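Local coordinates for NAD-dependent aldehyde dehydrogenase (Sinorhizobium meliloti, PDB 3U4J), which probably oxidises aldehydes to carboxylic acids with NAD or NADP as electron acceptor, as a tetrameric member of the aldehyde dehydrogenase family, at residues A[23-28]-A[54-59]; A[86-91]-A[133-138]; A[343-348]-A[381-386]. All coordinates share one frame; numbering follows the deposited sequence.

Contact 1: residues A[23-28]-A[54-59]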
ATOM      1  N   TYR A  23     -38.874  -5.838 -21.066  1.00 13.07           N
ATOM      2  CA  TYR A  23     -38.176  -5.336 -19.886  1.00 11.98           C
ATOM      3  C   TYR A  23     -38.525  -3.892 -19.619  1.00 12.41           C
ATOM      4  O   TYR A  23     -38.896  -3.163 -20.537  1.00 12.19           O
ATOM      5  CB  TYR A  23     -36.660  -5.381 -20.076  1.00 12.17           C
ATOM      6  CG  TYR A  23     -36.072  -6.745 -20.352  1.00 10.07           C
ATOM      7  CD1 TYR A  23     -35.538  -7.523 -19.320  1.00 10.57           C
ATOM      8  CD2 TYR A  23     -36.004  -7.225 -21.657  1.00 10.10           C
ATOM      9  CE1 TYR A  23     -34.980  -8.792 -19.585  1.00 11.45           C
ATOM     10  CE2 TYR A  23     -35.446  -8.471 -21.939  1.00 10.90           C
ATOM     11  CZ  TYR A  23     -34.944  -9.247 -20.886  1.00 10.94           C
ATOM     12  OH  TYR A  23     -34.414 -10.459 -21.182  1.00 11.66           O
ATOM     13  N   GLN A  24     -38.367  -3.480 -18.363  1.00 11.70           N
ATOM     14  CA  GLN A  24     -38.569  -2.095 -17.976  1.00 11.56           C
ATOM     15  C   GLN A  24     -37.291  -1.471 -17.408  1.00 11.54           C
ATOM     16  O   GLN A  24     -36.422  -2.180 -16.852  1.00 11.43           O
ATOM     17  CB  GLN A  24     -39.693  -2.008 -16.948  1.00 11.29           C
ATOM     18  CG  GLN A  24     -41.111  -2.249 -17.532  1.00 12.43           C
ATOM     19  CD  GLN A  24     -42.162  -2.089 -16.461  1.00 15.73           C
ATOM     20  OE1 GLN A  24     -42.209  -2.864 -15.493  1.00 15.32           O
ATOM     21  NE2 GLN A  24     -42.985  -1.054 -16.595  1.00 14.16           N
HETATM   22  N   MSE A  25     -37.189  -0.148 -17.532  1.00 10.62           N
HETATM   23  CA  MSE A  25     -36.127   0.594 -16.863  1.00 10.00           C
HETATM   24  C   MSE A  25     -36.284   0.455 -15.364  1.00  9.63           C
HETATM   25  O   MSE A  25     -37.342   0.035 -14.882  1.00  8.82           O
HETATM   26  CB  MSE A  25     -36.131   2.059 -17.293  1.00 10.74           C
HETATM   27  CG  MSE A  25     -35.811   2.221 -18.778  1.00 13.60           C
HETATM   28 SE   MSE A  25     -35.614   4.135 -19.205  1.00 27.62          SE
HETATM   29  CE  MSE A  25     -37.463   4.664 -19.405  1.00 20.83           C
ATOM     30  N   LEU A  26     -35.242   0.772 -14.615  1.00  9.40           N
ATOM     31  CA  LEU A  26     -35.377   0.695 -13.177  1.00 10.55           C
ATOM     32  C   LEU A  26     -34.806   1.958 -12.582  1.00 10.60           C
ATOM     33  O   LEU A  26     -33.623   2.201 -12.662  1.00 10.13           O
ATOM     34  CB  LEU A  26     -34.741  -0.601 -12.652  1.00 11.13           C
ATOM     35  CG  LEU A  26     -34.547  -1.007 -11.176  1.00 14.78           C
ATOM     36  CD1 LEU A  26     -35.168  -0.155 -10.123  1.00 15.18           C
ATOM     37  CD2 LEU A  26     -34.843  -2.513 -10.988  1.00 16.06           C
ATOM     38  N   VAL A  27     -35.679   2.773 -11.989  1.00 10.02           N
ATOM     39  CA  VAL A  27     -35.317   4.077 -11.475  1.00  9.60           C
ATOM     40  C   VAL A  27     -35.902   4.272 -10.083  1.00  9.80           C
ATOM     41  O   VAL A  27     -37.109   4.112  -9.887  1.00  9.69           O
ATOM     42  CB  VAL A  27     -35.833   5.179 -12.443  1.00 10.11           C
ATOM     43  CG1 VAL A  27     -35.562   6.565 -11.897  1.00 10.98           C
ATOM     44  CG2 VAL A  27     -35.175   5.020 -13.825  1.00 10.40           C
ATOM     45  N   ASP A  28     -35.047   4.610  -9.125  1.00  9.69           N
ATOM     46  CA  ASP A  28     -35.440   4.874  -7.734  1.00 11.60           C
ATOM     47  C   ASP A  28     -36.190   3.671  -7.184  1.00 11.20           C
ATOM     48  O   ASP A  28     -37.198   3.816  -6.482  1.00 10.86           O
ATOM     49  CB  ASP A  28     -36.314   6.151  -7.622  1.00 12.25           C
ATOM     50  CG  ASP A  28     -36.323   6.726  -6.233  1.00 16.25           C
ATOM     51  OD1 ASP A  28     -35.385   6.423  -5.463  1.00 16.87           O
ATOM     52  OD2 ASP A  28     -37.246   7.526  -5.905  1.00 21.62           O
ATOM     53  N   THR A  54     -37.419  -6.564 -25.706  1.00 12.06           N
ATOM     54  CA  THR A  54     -37.810  -5.169 -25.909  1.00 12.26           C
ATOM     55  C   THR A  54     -37.737  -4.383 -24.625  1.00 11.67           C
ATOM     56  O   THR A  54     -38.030  -4.896 -23.544  1.00 10.61           O
ATOM     57  CB  THR A  54     -39.191  -4.949 -26.692  1.00 13.84           C
ATOM     58  OG1 THR A  54     -40.107  -4.107 -25.962  1.00 19.58           O
ATOM     59  CG2 THR A  54     -39.825  -6.211 -27.213  1.00  9.36           C
ATOM     60  N   TRP A  55     -37.275  -3.144 -24.751  1.00 10.47           N
ATOM     61  CA  TRP A  55     -37.074  -2.279 -23.609  1.00 10.36           C
ATOM     62  C   TRP A  55     -37.408  -0.856 -24.012  1.00 10.54           C
ATOM     63  O   TRP A  55     -37.475  -0.563 -25.215  1.00  9.80           O
ATOM     64  CB  TRP A  55     -35.605  -2.356 -23.102  1.00  9.77           C
ATOM     65  CG  TRP A  55     -34.628  -2.618 -24.187  1.00  8.68           C
ATOM     66  CD1 TRP A  55     -34.135  -1.715 -25.076  1.00 10.69           C
ATOM     67  CD2 TRP A  55     -34.058  -3.875 -24.533  1.00  8.71           C
ATOM     68  NE1 TRP A  55     -33.295  -2.321 -25.953  1.00  9.19           N
ATOM     69  CE2 TRP A  55     -33.215  -3.654 -25.637  1.00  9.79           C
ATOM     70  CE3 TRP A  55     -34.176  -5.171 -24.014  1.00  7.49           C
ATOM     71  CZ2 TRP A  55     -32.486  -4.671 -26.238  1.00  7.21           C
ATOM     72  CZ3 TRP A  55     -33.432  -6.194 -24.602  1.00  8.94           C
ATOM     73  CH2 TRP A  55     -32.601  -5.936 -25.703  1.00 10.11           C
ATOM     74  N   PRO A  56     -37.549   0.047 -23.027  1.00  9.77           N
ATOM     75  CA  PRO A  56     -37.967   1.391 -23.366  1.00 10.63           C
ATOM     76  C   PRO A  56     -36.949   2.134 -24.210  1.00 12.25           C
ATOM     77  O   PRO A  56     -35.727   1.830 -24.177  1.00 10.97           O
ATOM     78  CB  PRO A  56     -38.108   2.078 -22.000  1.00 10.63           C
ATOM     79  CG  PRO A  56     -38.443   0.968 -21.067  1.00  9.72           C
ATOM     80  CD  PRO A  56     -37.552  -0.166 -21.567  1.00 11.05           C
ATOM     81  N   GLU A  57     -37.467   3.089 -24.977  1.00 11.46           N
ATOM     82  CA  GLU A  57     -36.628   4.033 -25.669  1.00 12.92           C
ATOM     83  C   GLU A  57     -36.675   5.283 -24.818  1.00 13.06           C
ATOM     84  O   GLU A  57     -37.654   6.033 -24.890  1.00 12.18           O
ATOM     85  CB  GLU A  57     -37.183   4.308 -27.074  1.00 13.44           C
ATOM     86  CG  GLU A  57     -36.417   5.406 -27.810  1.00 13.91           C
ATOM     87  CD  GLU A  57     -37.042   5.799 -29.171  1.00 19.04           C
ATOM     88  OE1 GLU A  57     -38.069   5.209 -29.608  1.00 16.89           O
ATOM     89  OE2 GLU A  57     -36.481   6.729 -29.787  1.00 18.71           O
ATOM     90  N   ALA A  58     -35.644   5.512 -23.999  1.00 12.05           N
ATOM     91  CA  ALA A  58     -35.699   6.631 -23.056  1.00 12.45           C
ATOM     92  C   ALA A  58     -35.582   7.975 -23.772  1.00 12.86           C
ATOM     93  O   ALA A  58     -34.833   8.110 -24.739  1.00 12.07           O
ATOM     94  CB  ALA A  58     -34.610   6.516 -21.967  1.00 13.25           C
ATOM     95  N   SER A  59     -36.339   8.943 -23.267  1.00 12.50           N
ATOM     96  CA  SER A  59     -36.197  10.341 -23.635  1.00 12.86           C
ATOM     97  C   SER A  59     -35.125  10.957 -22.727  1.00 12.88           C
ATOM     98  O   SER A  59     -34.782  10.381 -21.678  1.00 11.88           O
ATOM     99  CB  SER A  59     -37.539  11.058 -23.379  1.00 12.51           C
ATOM    100  OG  SER A  59     -37.648  11.325 -21.986  1.00 10.39           O
TER
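Tyr-23 and Thr-54 are joined by one backbone hydrogen bond, from Tyr-23 N to Thr-54 O at 2.8 Å. The same carbonyl oxygen also lies at the edge of the Tyr-23 ring, near its plane, 3.6 Å from Tyr-23 CD2, so one acceptor meets both the main chain and the side chain of a single residue. Tyr-23 O in turn lies against Pro-56 CD, 3.4 Å away.

The aromatic part of the contact lies alongside. The Tyr-23 and Trp-55 side chains run the same way, with Tyr-23 CD2 3.6 Å from Trp-55 CE3 at the indole edge. The planes are inclined at 47°, a skewed pairing that is neither a stack nor a T. The indole N-H is used by the backbone oxygen of Glu-198.

In the apolar group the proline ring of Pro-56 meets selenomethionine Met-25, and their side chains run antiparallel past one another. The CG of Met-25 is 3.7 Å from Pro-56 CG. A bend at chi3 (-82°) brings its terminal methyl alongside the CB-CG edge of the ring, with Met-25 CE 3.7 Å from Pro-56 CB, while Met-25 SE reaches Ala-58 CB at 3.8 Å.

Around these residues, strand 25-27 pairs with strand 30-32 and strand 51-56 with strand 39-43, so the contact joins two separate antiparallel hairpins. Helix 202-214 packs against Tyr-23 through Ile-205 and Arg-206, and helix 60-75 touches Met-25 through Asp-62 and Ala-58 through Val-63.

Contact 2: residues A[86-91]-A[133-138]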
ATOM      1  N   GLU A  86     -21.449  -3.265   5.494  1.00  9.73           N
ATOM      2  CA  GLU A  86     -22.861  -3.272   5.115  1.00 10.62           C
ATOM      3  C   GLU A  86     -23.044  -3.316   3.596  1.00  9.74           C
ATOM      4  O   GLU A  86     -23.882  -4.055   3.065  1.00  9.41           O
ATOM      5  CB  GLU A  86     -23.592  -2.068   5.743  1.00 10.95           C
ATOM      6  CG  GLU A  86     -23.774  -2.238   7.257  1.00 14.97           C
ATOM      7  CD  GLU A  86     -24.384  -1.009   7.940  1.00 18.60           C
ATOM      8  OE1 GLU A  86     -25.415  -1.183   8.591  1.00 23.14           O
ATOM      9  OE2 GLU A  86     -23.843   0.113   7.829  1.00 17.16           O
ATOM     10  N   ARG A  87     -22.240  -2.537   2.894  1.00  8.75           N
ATOM     11  CA  ARG A  87     -22.325  -2.518   1.435  1.00  8.67           C
ATOM     12  C   ARG A  87     -21.875  -3.854   0.886  1.00  9.39           C
ATOM     13  O   ARG A  87     -22.482  -4.372  -0.025  1.00  9.03           O
ATOM     14  CB  ARG A  87     -21.490  -1.383   0.845  1.00  7.83           C
ATOM     15  CG  ARG A  87     -22.133   0.024   1.027  1.00  7.06           C
ATOM     16  CD  ARG A  87     -21.417   1.111   0.148  1.00  8.93           C
ATOM     17  NE  ARG A  87     -20.088   1.397   0.698  1.00 11.72           N
ATOM     18  CZ  ARG A  87     -19.835   2.286   1.653  1.00 12.70           C
ATOM     19  NH1 ARG A  87     -20.828   3.017   2.159  1.00 11.87           N
ATOM     20  NH2 ARG A  87     -18.596   2.423   2.122  1.00  8.82           N
ATOM     21  N   SER A  88     -20.808  -4.400   1.476  1.00  9.56           N
ATOM     22  CA  SER A  88     -20.237  -5.684   1.067  1.00 10.33           C
ATOM     23  C   SER A  88     -21.265  -6.826   1.160  1.00  9.47           C
ATOM     24  O   SER A  88     -21.402  -7.624   0.228  1.00  8.39           O
ATOM     25  CB  SER A  88     -18.993  -5.966   1.933  1.00 10.78           C
ATOM     26  OG  SER A  88     -18.485  -7.267   1.712  1.00 15.91           O
ATOM     27  N   ARG A  89     -21.951  -6.924   2.293  1.00  8.66           N
ATOM     28  CA  ARG A  89     -22.980  -7.956   2.487  1.00  9.25           C
ATOM     29  C   ARG A  89     -24.058  -7.903   1.395  1.00  8.98           C
ATOM     30  O   ARG A  89     -24.468  -8.938   0.882  1.00  9.21           O
ATOM     31  CB  ARG A  89     -23.617  -7.860   3.876  1.00  8.88           C
ATOM     32  CG  ARG A  89     -22.615  -8.210   5.003  1.00 11.49           C
ATOM     33  CD  ARG A  89     -23.155  -8.064   6.454  1.00 15.28           C
ATOM     34  NE  ARG A  89     -22.004  -8.087   7.378  1.00 13.99           N
ATOM     35  CZ  ARG A  89     -21.658  -7.121   8.232  1.00 17.32           C
ATOM     36  NH1 ARG A  89     -22.398  -6.015   8.367  1.00 14.73           N
ATOM     37  NH2 ARG A  89     -20.554  -7.275   8.979  1.00 16.62           N
ATOM     38  N   LEU A  90     -24.506  -6.701   1.040  1.00  9.54           N
ATOM     39  CA  LEU A  90     -25.515  -6.565   0.002  1.00  9.55           C
ATOM     40  C   LEU A  90     -24.970  -6.979  -1.364  1.00  9.11           C
ATOM     41  O   LEU A  90     -25.668  -7.619  -2.145  1.00  9.59           O
ATOM     42  CB  LEU A  90     -26.057  -5.131  -0.004  1.00 10.21           C
ATOM     43  CG  LEU A  90     -26.842  -4.843   1.306  1.00  9.49           C
ATOM     44  CD1 LEU A  90     -27.056  -3.339   1.559  1.00 11.94           C
ATOM     45  CD2 LEU A  90     -28.183  -5.626   1.309  1.00 14.26           C
HETATM   46  N   MSE A  91     -23.733  -6.606  -1.650  1.00  8.42           N
HETATM   47  CA  MSE A  91     -23.079  -6.994  -2.910  1.00  9.36           C
HETATM   48  C   MSE A  91     -22.827  -8.494  -2.993  1.00  9.59           C
HETATM   49  O   MSE A  91     -22.890  -9.069  -4.084  1.00  9.94           O
HETATM   50  CB  MSE A  91     -21.746  -6.243  -3.062  1.00  9.46           C
HETATM   51  CG  MSE A  91     -21.942  -4.739  -3.160  1.00 12.33           C
HETATM   52 SE   MSE A  91     -20.293  -3.742  -2.922  1.00 26.80          SE
HETATM   53  CE  MSE A  91     -19.312  -4.385  -4.505  1.00 21.17           C
ATOM     54  N   TYR A 133     -15.396 -10.622  -5.677  1.00  7.13           N
ATOM     55  CA  TYR A 133     -14.105  -9.971  -5.456  1.00  6.58           C
ATOM     56  C   TYR A 133     -14.290  -8.533  -4.958  1.00  6.98           C
ATOM     57  O   TYR A 133     -13.634  -8.094  -3.996  1.00  5.72           O
ATOM     58  CB  TYR A 133     -13.237  -9.968  -6.737  1.00  6.14           C
ATOM     59  CG  TYR A 133     -11.985  -9.131  -6.521  1.00  7.42           C
ATOM     60  CD1 TYR A 133     -10.796  -9.698  -6.046  1.00  6.37           C
ATOM     61  CD2 TYR A 133     -12.002  -7.754  -6.759  1.00  7.83           C
ATOM     62  CE1 TYR A 133      -9.670  -8.892  -5.821  1.00  7.60           C
ATOM     63  CE2 TYR A 133     -10.883  -6.952  -6.518  1.00  4.76           C
ATOM     64  CZ  TYR A 133      -9.740  -7.527  -6.053  1.00  6.28           C
ATOM     65  OH  TYR A 133      -8.662  -6.708  -5.812  1.00  7.36           O
ATOM     66  N   ALA A 134     -15.158  -7.782  -5.641  1.00  6.91           N
ATOM     67  CA  ALA A 134     -15.365  -6.351  -5.318  1.00  6.51           C
ATOM     68  C   ALA A 134     -16.011  -6.201  -3.957  1.00  6.50           C
ATOM     69  O   ALA A 134     -15.639  -5.329  -3.166  1.00  6.70           O
ATOM     70  CB  ALA A 134     -16.243  -5.695  -6.409  1.00  6.86           C
ATOM     71  N   ALA A 135     -16.970  -7.081  -3.666  1.00  6.69           N
ATOM     72  CA  ALA A 135     -17.617  -7.067  -2.339  1.00  7.52           C
ATOM     73  C   ALA A 135     -16.591  -7.296  -1.242  1.00  8.61           C
ATOM     74  O   ALA A 135     -16.649  -6.661  -0.195  1.00  9.95           O
ATOM     75  CB  ALA A 135     -18.726  -8.126  -2.263  1.00  6.46           C
ATOM     76  N   GLY A 136     -15.665  -8.222  -1.464  1.00  8.51           N
ATOM     77  CA  GLY A 136     -14.604  -8.504  -0.465  1.00  9.60           C
ATOM     78  C   GLY A 136     -13.747  -7.272  -0.214  1.00 10.33           C
ATOM     79  O   GLY A 136     -13.472  -6.924   0.940  1.00 11.91           O
ATOM     80  N   GLN A 137     -13.338  -6.596  -1.294  1.00  9.10           N
ATOM     81  CA  GLN A 137     -12.442  -5.445  -1.197  1.00  9.33           C
ATOM     82  C   GLN A 137     -13.115  -4.175  -0.701  1.00  9.04           C
ATOM     83  O   GLN A 137     -12.451  -3.351  -0.074  1.00  9.59           O
ATOM     84  CB  GLN A 137     -11.749  -5.174  -2.549  1.00  9.91           C
ATOM     85  CG  GLN A 137     -10.678  -6.234  -2.922  1.00 12.90           C
ATOM     86  CD  GLN A 137      -9.668  -6.406  -1.790  1.00 19.19           C
ATOM     87  OE1 GLN A 137      -8.892  -5.501  -1.508  1.00 16.84           O
ATOM     88  NE2 GLN A 137      -9.708  -7.556  -1.111  1.00 20.83           N
ATOM     89  N   ALA A 138     -14.410  -4.030  -0.982  1.00  8.73           N
ATOM     90  CA  ALA A 138     -15.160  -2.819  -0.666  1.00 10.14           C
ATOM     91  C   ALA A 138     -15.081  -2.461   0.811  1.00 10.81           C
ATOM     92  O   ALA A 138     -15.008  -1.287   1.150  1.00 10.73           O
ATOM     93  CB  ALA A 138     -16.656  -2.930  -1.116  1.00 10.16           C
TER
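Ser-88 OG donates to Ala-135 O at 2.7 Å, a side-chain-to-backbone bond between two helices. The hydroxyl comes from above the carbonyl plane, 56° out of it, rather than along a lone pair. With chi1 at 173° the oxygen stands opposite the backbone N of its own residue, which turns it across the interface to the neighbouring helix. An alanine at Ser-88 would remove the hydroxyl, and Ala-135 O would probably be left without this interhelical donor.

One turn on, selenomethionine Met-91 lies over a row of small residues. Its CB touches Ala-135 CB at 3.6 Å. Further out, Met-91 SE approaches Ala-138 CB at 4.1 Å, and a bend at chi3 carries Met-91 CE to within 3.8 Å of Ala-134 CB. Three methyl groups thus receive one long side chain, while Pro-183 of helix 174-187 touches both Met-91 and Ala-134.

Arg-89 forms a salt bridge with Asp-129 of a second subunit, so a subunit interface lies close by. Small alanines let the axes of segments 86-91 and 133-138 approach to 8.1 Å, their directions 168° apart: antiparallel side-by-side packing of helices 84-100 and 117-138 in the N-terminal part of the aldehyde dehydrogenase fold.

Contact 3: residues A[343-348]-A[381-386]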
ATOM      1  N   ILE A 343     -17.885 -20.059 -31.657  1.00  9.96           N
ATOM      2  CA  ILE A 343     -17.897 -18.731 -32.246  1.00  9.99           C
ATOM      3  C   ILE A 343     -19.325 -18.452 -32.731  1.00 10.40           C
ATOM      4  O   ILE A 343     -19.899 -19.258 -33.443  1.00  9.91           O
ATOM      5  CB  ILE A 343     -16.931 -18.608 -33.451  1.00 10.28           C
ATOM      6  CG1 ILE A 343     -15.499 -18.996 -33.074  1.00 10.45           C
ATOM      7  CG2 ILE A 343     -16.970 -17.165 -34.075  1.00 11.39           C
ATOM      8  CD1 ILE A 343     -14.630 -19.263 -34.274  1.00  9.00           C
ATOM      9  N   GLY A 344     -19.893 -17.321 -32.320  1.00 10.49           N
ATOM     10  CA  GLY A 344     -21.289 -17.003 -32.636  1.00 11.40           C
ATOM     11  C   GLY A 344     -21.490 -15.964 -33.726  1.00 12.41           C
ATOM     12  O   GLY A 344     -20.784 -15.961 -34.742  1.00 12.30           O
ATOM     13  N   ALA A 345     -22.471 -15.091 -33.520  1.00 12.82           N
ATOM     14  CA  ALA A 345     -22.983 -14.249 -34.598  1.00 13.35           C
ATOM     15  C   ALA A 345     -22.358 -12.866 -34.560  1.00 13.25           C
ATOM     16  O   ALA A 345     -21.852 -12.442 -33.510  1.00 13.15           O
ATOM     17  CB  ALA A 345     -24.542 -14.151 -34.491  1.00 13.45           C
HETATM   18  N   MSE A 346     -22.396 -12.167 -35.696  1.00 13.04           N
HETATM   19  CA  MSE A 346     -22.120 -10.732 -35.746  1.00 13.83           C
HETATM   20  C   MSE A 346     -23.298 -10.005 -35.080  1.00 13.78           C
HETATM   21  O   MSE A 346     -24.453 -10.430 -35.230  1.00 13.61           O
HETATM   22  CB  MSE A 346     -22.014 -10.227 -37.204  1.00 14.46           C
HETATM   23  CG  MSE A 346     -20.845 -10.743 -38.040  1.00 17.77           C
HETATM   24 SE   MSE A 346     -19.084 -10.095 -37.383  1.00 32.38          SE
HETATM   25  CE  MSE A 346     -18.810 -11.526 -36.120  1.00 21.67           C
ATOM     26  N   ILE A 347     -23.020  -8.901 -34.390  1.00 12.92           N
ATOM     27  CA  ILE A 347     -24.056  -8.206 -33.612  1.00 12.34           C
ATOM     28  C   ILE A 347     -25.209  -7.626 -34.480  1.00 12.75           C
ATOM     29  O   ILE A 347     -26.376  -7.600 -34.044  1.00 11.83           O
ATOM     30  CB  ILE A 347     -23.445  -7.097 -32.729  1.00 12.52           C
ATOM     31  CG1 ILE A 347     -24.420  -6.692 -31.611  1.00 11.38           C
ATOM     32  CG2 ILE A 347     -23.013  -5.876 -33.575  1.00 11.67           C
ATOM     33  CD1 ILE A 347     -24.563  -7.720 -30.500  1.00 10.61           C
ATOM     34  N   SER A 348     -24.882  -7.168 -35.695  1.00 11.82           N
ATOM     35  CA  SER A 348     -25.889  -6.525 -36.531  1.00 13.16           C
ATOM     36  C   SER A 348     -25.518  -6.638 -38.008  1.00 13.54           C
ATOM     37  O   SER A 348     -24.384  -6.992 -38.347  1.00 12.49           O
ATOM     38  CB  SER A 348     -26.095  -5.057 -36.152  1.00 12.49           C
ATOM     39  OG  SER A 348     -24.987  -4.274 -36.572  1.00 13.76           O
ATOM     40  N   GLY A 381     -29.113 -16.184 -40.285  1.00 20.70           N
ATOM     41  CA  GLY A 381     -28.729 -15.155 -39.316  1.00 19.29           C
ATOM     42  C   GLY A 381     -27.478 -14.423 -39.748  1.00 18.66           C
ATOM     43  O   GLY A 381     -27.106 -14.446 -40.932  1.00 17.69           O
ATOM     44  N   LEU A 382     -26.818 -13.779 -38.791  1.00 17.60           N
ATOM     45  CA  LEU A 382     -25.639 -12.964 -39.089  1.00 17.48           C
ATOM     46  C   LEU A 382     -24.356 -13.693 -38.690  1.00 17.66           C
ATOM     47  O   LEU A 382     -24.004 -13.775 -37.499  1.00 17.59           O
ATOM     48  CB  LEU A 382     -25.741 -11.598 -38.410  1.00 17.48           C
ATOM     49  CG  LEU A 382     -27.038 -10.808 -38.626  1.00 18.41           C
ATOM     50  CD1 LEU A 382     -27.249  -9.691 -37.586  1.00 17.93           C
ATOM     51  CD2 LEU A 382     -27.103 -10.256 -40.045  1.00 20.22           C
ATOM     52  N   TYR A 383     -23.674 -14.257 -39.678  1.00 16.97           N
ATOM     53  CA  TYR A 383     -22.451 -14.998 -39.401  1.00 16.62           C
ATOM     54  C   TYR A 383     -21.358 -14.633 -40.391  1.00 17.16           C
ATOM     55  O   TYR A 383     -21.613 -14.555 -41.608  1.00 17.24           O
ATOM     56  CB  TYR A 383     -22.713 -16.495 -39.463  1.00 16.19           C
ATOM     57  CG  TYR A 383     -23.767 -16.959 -38.472  1.00 16.07           C
ATOM     58  CD1 TYR A 383     -23.446 -17.156 -37.132  1.00 13.61           C
ATOM     59  CD2 TYR A 383     -25.083 -17.210 -38.890  1.00 14.68           C
ATOM     60  CE1 TYR A 383     -24.423 -17.596 -36.215  1.00 15.47           C
ATOM     61  CE2 TYR A 383     -26.063 -17.637 -37.995  1.00 15.03           C
ATOM     62  CZ  TYR A 383     -25.716 -17.835 -36.649  1.00 16.20           C
ATOM     63  OH  TYR A 383     -26.659 -18.260 -35.758  1.00 13.36           O
ATOM     64  N   TYR A 384     -20.145 -14.440 -39.871  1.00 15.74           N
ATOM     65  CA  TYR A 384     -18.996 -14.132 -40.711  1.00 13.96           C
ATOM     66  C   TYR A 384     -17.955 -15.230 -40.546  1.00 13.58           C
ATOM     67  O   TYR A 384     -17.688 -15.665 -39.434  1.00 13.22           O
ATOM     68  CB  TYR A 384     -18.432 -12.734 -40.401  1.00 13.54           C
ATOM     69  CG  TYR A 384     -17.661 -12.199 -41.587  1.00 13.44           C
ATOM     70  CD1 TYR A 384     -18.310 -11.457 -42.578  1.00 16.39           C
ATOM     71  CD2 TYR A 384     -16.316 -12.516 -41.768  1.00 13.43           C
ATOM     72  CE1 TYR A 384     -17.621 -11.011 -43.733  1.00 16.30           C
ATOM     73  CE2 TYR A 384     -15.615 -12.066 -42.894  1.00 13.94           C
ATOM     74  CZ  TYR A 384     -16.278 -11.320 -43.866  1.00 14.99           C
ATOM     75  OH  TYR A 384     -15.599 -10.889 -44.966  1.00 14.38           O
ATOM     76  N   ALA A 385     -17.393 -15.712 -41.653  1.00 12.41           N
ATOM     77  CA  ALA A 385     -16.460 -16.829 -41.584  1.00 12.28           C
ATOM     78  C   ALA A 385     -15.150 -16.447 -40.873  1.00 11.61           C
ATOM     79  O   ALA A 385     -14.688 -15.330 -41.011  1.00 12.13           O
ATOM     80  CB  ALA A 385     -16.147 -17.323 -42.985  1.00 11.69           C
ATOM     81  N   PRO A 386     -14.555 -17.382 -40.110  1.00 12.40           N
ATOM     82  CA  PRO A 386     -13.212 -17.142 -39.604  1.00 12.40           C
ATOM     83  C   PRO A 386     -12.272 -16.778 -40.755  1.00 12.24           C
ATOM     84  O   PRO A 386     -12.217 -17.495 -41.783  1.00 12.37           O
ATOM     85  CB  PRO A 386     -12.824 -18.493 -39.010  1.00 12.06           C
ATOM     86  CG  PRO A 386     -14.103 -19.056 -38.546  1.00 13.33           C
ATOM     87  CD  PRO A 386     -15.105 -18.655 -39.599  1.00 11.73           C
TER
HETATM   88  O   HOH W   1     -19.688 -14.989 -37.215  1.00 18.54           O
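Leu-382 is the main bump of this contact, and the turn of chain from Met-346 to Ser-348 forms the hollow that takes it. Its CB lies 3.6 Å from Met-346 O, and one branch tip, Leu-382 CD1, presses on the backbone of Ser-348, 3.5 Å from Ser-348 C. That places the leucine at the start of helix 349-364, where Ser-348 caps the N terminus through His-351 N.

The interlocking is reciprocal. Selenomethionine Met-346, folded by bends at chi2 (-67°) and chi3 (88°), crosses the Tyr-384 side chain at a slant, and its CG rests 3.9 Å from Tyr-384 CB. Next to it, the small Ala-345 lets the Tyr-383 ring come close: Ala-345 CB is 3.9 Å from Tyr-383 CE1, while Gly-344 O lies at the ring's edge, near its plane. At the far end Ile-343 CD1 meets Pro-386 CG more loosely.

Two polar links cross this apolar fit. Met-346 N donates to Leu-382 O at 2.9 Å, and a water donates to Gly-344 O and accepts from Tyr-384 N at 2.8 Å. The tyrosine hydroxyls bond away from the contact, Tyr-383 to Gly-46 O and Tyr-384 to His-356. Chemically, therefore, the two segments are joined by main-chain polarity, direct at one point and water-bridged at another, while the side chains meet one another through carbon and selenium.

Followed from the N terminus, the three contacts close in series, and none nests within or crosses another. Contact 1 closes a short loop of 25 intervening residues, rich in strand, and joins two hairpins near the start of the chain. Contact 2 then closes a longer excursion of 41 residues, nearly all helix, bringing helix 84-100 against the C-terminal part of helix 117-138. Contact 3 comes much later, closing a loop of 32 residues, half of them helix, and linking the loop before helix 349-364 to strand 383-390. Contacts 2 and 3 lie on opposite sides of the chain's centre, their centres 37 Å apart, whereas the nearest atoms of contacts 1 and 3 are about 9 Å apart.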